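Local coordinates for concanavalin A-like lectin protein kinase family protein (Theobroma cacao, PDB 6CTH) that probably transfers phosphate from ATP to protein substrates through its kinase domain, at residues L138-K143 with L162-D167. Numbering follows the deposited sequence.
Sequences LHRDIK and LARLVD. With MG (magnesium ion), chain C.
R140, L162 and L138 bury the most surface where the HRD catalytic loop of this kinase domain meets the activation segment just beyond the DFG motif. R140 reaches across: its NH1 donates to L162 O at 2.8 Å, arriving in the carbonyl plane on a lone pair, although the N-H···O angle of 144° and a tilt from the guanidinium plane show a bent bond. The arginine chain runs extended through chi2 and then folds at chi3 (70°), which lays CD against the same oxygen and turns the guanidinium toward it. L162 packs its CB against R140 CB at 4.0 Å. NH1 also sits over the centre of the R164 guanidinium, 3.8 Å above its plane, with the two planes 67° apart; R164 NH1 in turn bonds A163 O.

At L138 the evidence is an antiparallel hydrogen-bonded pair: L138 N to R164 O and R164 N to L138 O, each 2.9 Å and nearly straight. L138 CG meets V166 CG2 at 3.9 Å, the two side chains crossing at a slant, and A163 CA makes a CA-H···O contact with L138 O. A water that accepts from L162 N and donates to H139 O links the two backbones beyond this pair.

R140 NH2 bonds L176 O, so one guanidinium ties the catalytic loop to two points of the activation segment. The following residue, D141, binds magnesium through OD2 at 2.0 Å, together with D159 and four waters, while OD1 bonds T180. The close guanidinium pair would probably raise the positive potential here, consistent with the pocket that receives an activation-loop phosphate in RD kinases.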
ATOM      1  N   LEU A 138      -9.668  -4.587  -8.166  1.00 28.91           N
ATOM      2  CA  LEU A 138      -9.754  -3.496  -7.198  1.00 28.93           C
ATOM      3  C   LEU A 138      -9.089  -4.033  -5.971  1.00 28.05           C
ATOM      4  O   LEU A 138      -9.434  -5.115  -5.515  1.00 28.93           O
ATOM      5  CB  LEU A 138     -11.207  -3.154  -6.892  1.00 29.59           C
ATOM      6  CG  LEU A 138     -12.018  -2.696  -8.082  1.00 30.53           C
ATOM      7  CD1 LEU A 138     -13.430  -2.357  -7.633  1.00 31.11           C
ATOM      8  CD2 LEU A 138     -11.386  -1.493  -8.722  1.00 30.27           C
ATOM      9  N   HIS A 139      -8.075  -3.331  -5.494  1.00 27.44           N
ATOM     10  CA  HIS A 139      -7.239  -3.807  -4.391  1.00 27.15           C
ATOM     11  C   HIS A 139      -7.947  -3.728  -3.027  1.00 27.52           C
ATOM     12  O   HIS A 139      -7.936  -4.710  -2.231  1.00 27.09           O
ATOM     13  CB  HIS A 139      -5.947  -2.985  -4.378  1.00 26.82           C
ATOM     14  CG  HIS A 139      -4.950  -3.450  -3.374  1.00 26.78           C
ATOM     15  ND1 HIS A 139      -5.086  -3.208  -1.998  1.00 26.47           N
ATOM     16  CD2 HIS A 139      -3.831  -4.199  -3.522  1.00 26.40           C
ATOM     17  CE1 HIS A 139      -4.057  -3.763  -1.370  1.00 26.48           C
ATOM     18  NE2 HIS A 139      -3.296  -4.391  -2.268  1.00 26.37           N
ATOM     19  N   ARG A 140      -8.478  -2.550  -2.736  1.00 28.11           N
ATOM     20  CA  ARG A 140      -9.281  -2.309  -1.546  1.00 29.01           C
ATOM     21  C   ARG A 140      -8.530  -2.142  -0.234  1.00 29.18           C
ATOM     22  O   ARG A 140      -9.146  -1.904   0.796  1.00 29.42           O
ATOM     23  CB  ARG A 140     -10.391  -3.349  -1.433  1.00 30.00           C
ATOM     24  CG  ARG A 140     -11.389  -3.253  -2.570  1.00 31.34           C
ATOM     25  CD  ARG A 140     -12.481  -4.292  -2.458  1.00 32.58           C
ATOM     26  NE  ARG A 140     -13.382  -4.011  -1.352  1.00 33.38           N
ATOM     27  CZ  ARG A 140     -13.805  -4.921  -0.484  1.00 34.67           C
ATOM     28  NH1 ARG A 140     -13.407  -6.178  -0.589  1.00 35.52           N
ATOM     29  NH2 ARG A 140     -14.627  -4.574   0.491  1.00 35.56           N
ATOM     30  N   ASP A 141      -7.209  -2.237  -0.270  1.00 28.51           N
ATOM     31  CA  ASP A 141      -6.433  -2.004   0.952  1.00 28.76           C
ATOM     32  C   ASP A 141      -5.068  -1.417   0.703  1.00 28.19           C
ATOM     33  O   ASP A 141      -4.051  -1.842   1.278  1.00 27.89           O
ATOM     34  CB  ASP A 141      -6.368  -3.262   1.778  1.00 29.10           C
ATOM     35  CG  ASP A 141      -6.084  -2.994   3.269  1.00 29.90           C
ATOM     36  OD1 ASP A 141      -6.243  -1.851   3.734  1.00 29.42           O
ATOM     37  OD2 ASP A 141      -5.760  -3.983   3.950  1.00 29.66           O
ATOM     38  N   ILE A 142      -5.033  -0.432  -0.162  1.00 27.62           N
ATOM     39  CA  ILE A 142      -3.816   0.259  -0.418  1.00 27.68           C
ATOM     40  C   ILE A 142      -3.405   1.068   0.823  1.00 28.41           C
ATOM     41  O   ILE A 142      -4.176   1.920   1.244  1.00 28.76           O
ATOM     42  CB  ILE A 142      -3.963   1.128  -1.656  1.00 27.82           C
ATOM     43  CG1 ILE A 142      -4.165   0.231  -2.898  1.00 27.69           C
ATOM     44  CG2 ILE A 142      -2.778   2.042  -1.817  1.00 27.90           C
ATOM     45  CD1 ILE A 142      -4.763   0.993  -4.079  1.00 28.13           C
ATOM     46  N   LYS A 143      -2.202   0.831   1.342  1.00 28.41           N
ATOM     47  CA  LYS A 143      -1.638   1.584   2.435  1.00 29.29           C
ATOM     48  C   LYS A 143      -0.136   1.245   2.524  1.00 29.97           C
ATOM     49  O   LYS A 143       0.300   0.268   1.907  1.00 28.99           O
ATOM     50  CB  LYS A 143      -2.346   1.210   3.756  1.00 29.63           C
ATOM     51  CG  LYS A 143      -2.373  -0.246   4.049  1.00 29.88           C
ATOM     52  CD  LYS A 143      -3.170  -0.578   5.345  1.00 30.55           C
ATOM     53  CE  LYS A 143      -3.307  -2.023   5.660  1.00 31.56           C
ATOM     54  NZ  LYS A 143      -4.055  -2.280   6.940  1.00 32.58           N
ATOM     55  N   LEU A 162      -8.518  -8.532   0.441  1.00 31.32           N
ATOM     56  CA  LEU A 162      -9.764  -7.823   0.149  1.00 31.67           C
ATOM     57  C   LEU A 162      -9.963  -7.533  -1.350  1.00 30.92           C
ATOM     58  O   LEU A 162     -10.974  -6.927  -1.744  1.00 31.44           O
ATOM     59  CB  LEU A 162      -9.823  -6.510   0.938  1.00 32.59           C
ATOM     60  CG  LEU A 162     -10.004  -6.630   2.438  1.00 33.61           C
ATOM     61  CD1 LEU A 162     -10.024  -5.254   3.051  1.00 34.30           C
ATOM     62  CD2 LEU A 162     -11.291  -7.390   2.708  1.00 34.87           C
ATOM     63  N   ALA A 163      -9.005  -7.937  -2.194  1.00 29.85           N
ATOM     64  CA  ALA A 163      -9.045  -7.578  -3.603  1.00 29.85           C
ATOM     65  C   ALA A 163     -10.147  -8.328  -4.335  1.00 30.56           C
ATOM     66  O   ALA A 163     -10.476  -9.467  -3.973  1.00 30.56           O
ATOM     67  CB  ALA A 163      -7.691  -7.870  -4.251  1.00 29.58           C
ATOM     68  N   ARG A 164     -10.714  -7.696  -5.350  1.00 31.43           N
ATOM     69  CA  ARG A 164     -11.773  -8.325  -6.105  1.00 33.17           C
ATOM     70  C   ARG A 164     -11.658  -8.125  -7.605  1.00 33.82           C
ATOM     71  O   ARG A 164     -11.216  -7.085  -8.067  1.00 32.93           O
ATOM     72  CB  ARG A 164     -13.128  -7.773  -5.654  1.00 34.52           C
ATOM     73  CG  ARG A 164     -13.439  -7.988  -4.187  1.00 35.53           C
ATOM     74  CD  ARG A 164     -13.751  -9.444  -3.904  1.00 36.97           C
ATOM     75  NE  ARG A 164     -14.125  -9.654  -2.512  1.00 39.19           N
ATOM     76  CZ  ARG A 164     -13.266  -9.938  -1.544  1.00 39.40           C
ATOM     77  NH1 ARG A 164     -11.977 -10.052  -1.807  1.00 39.83           N
ATOM     78  NH2 ARG A 164     -13.699 -10.112  -0.307  1.00 41.45           N
ATOM     79  N   LEU A 165     -12.044  -9.148  -8.356  1.00 35.66           N
ATOM     80  CA  LEU A 165     -12.120  -9.040  -9.810  1.00 38.43           C
ATOM     81  C   LEU A 165     -13.414  -8.410 -10.251  1.00 41.21           C
ATOM     82  O   LEU A 165     -14.457  -8.707  -9.685  1.00 41.87           O
ATOM     83  CB  LEU A 165     -12.058 -10.445 -10.429  1.00 40.32           C
ATOM     84  CG  LEU A 165     -10.707 -11.110 -10.364  1.00 40.95           C
ATOM     85  CD1 LEU A 165     -10.844 -12.564 -10.796  1.00 42.73           C
ATOM     86  CD2 LEU A 165      -9.691 -10.430 -11.273  1.00 41.62           C
ATOM     87  N   VAL A 166     -13.375  -7.537 -11.244  1.00 42.76           N
ATOM     88  CA  VAL A 166     -14.596  -6.941 -11.777  1.00 46.50           C
ATOM     89  C   VAL A 166     -15.014  -7.738 -13.033  1.00 52.32           C
ATOM     90  O   VAL A 166     -14.453  -7.530 -14.105  1.00 50.03           O
ATOM     91  CB  VAL A 166     -14.374  -5.449 -12.092  1.00 47.43           C
ATOM     92  CG1 VAL A 166     -15.654  -4.748 -12.535  1.00 49.24           C
ATOM     93  CG2 VAL A 166     -13.781  -4.746 -10.885  1.00 47.86           C
ATOM     94  N   ASP A 167     -15.956  -8.670 -12.840  1.00 60.85           N
ATOM     95  CA  ASP A 167     -16.773  -9.339 -13.888  1.00 68.45           C
ATOM     96  C   ASP A 167     -15.990 -10.370 -14.687  1.00 72.17           C
ATOM     97  O   ASP A 167     -16.063 -11.572 -14.403  1.00 77.47           O
ATOM     98  CB  ASP A 167     -17.465  -8.317 -14.834  1.00 73.33           C
ATOM     99  CG  ASP A 167     -18.772  -8.863 -15.477  1.00 77.72           C
ATOM    100  OD1 ASP A 167     -19.589  -9.520 -14.779  1.00 80.53           O
ATOM    101  OD2 ASP A 167     -18.997  -8.615 -16.687  1.00 80.96           O
TER
HETATM  102 MG    MG C 602      -5.534  -5.951   4.198  1.00 31.11          MG
HETATM  103  O   HOH W   1      -6.589  -6.342  -0.322  1.00 29.13           O
HETATM  104  O   HOH W   2      -4.145  -5.610   5.627  1.00 33.42           O
HETATM  105  O   HOH W   3      -7.136  -5.837   5.524  1.00 35.03           O
HETATM  106  O   HOH W   4      -5.626  -8.133   4.508  1.00 32.58           O
HETATM  107  O   HOH W   5      -6.780  -6.449   2.574  1.00 34.08           O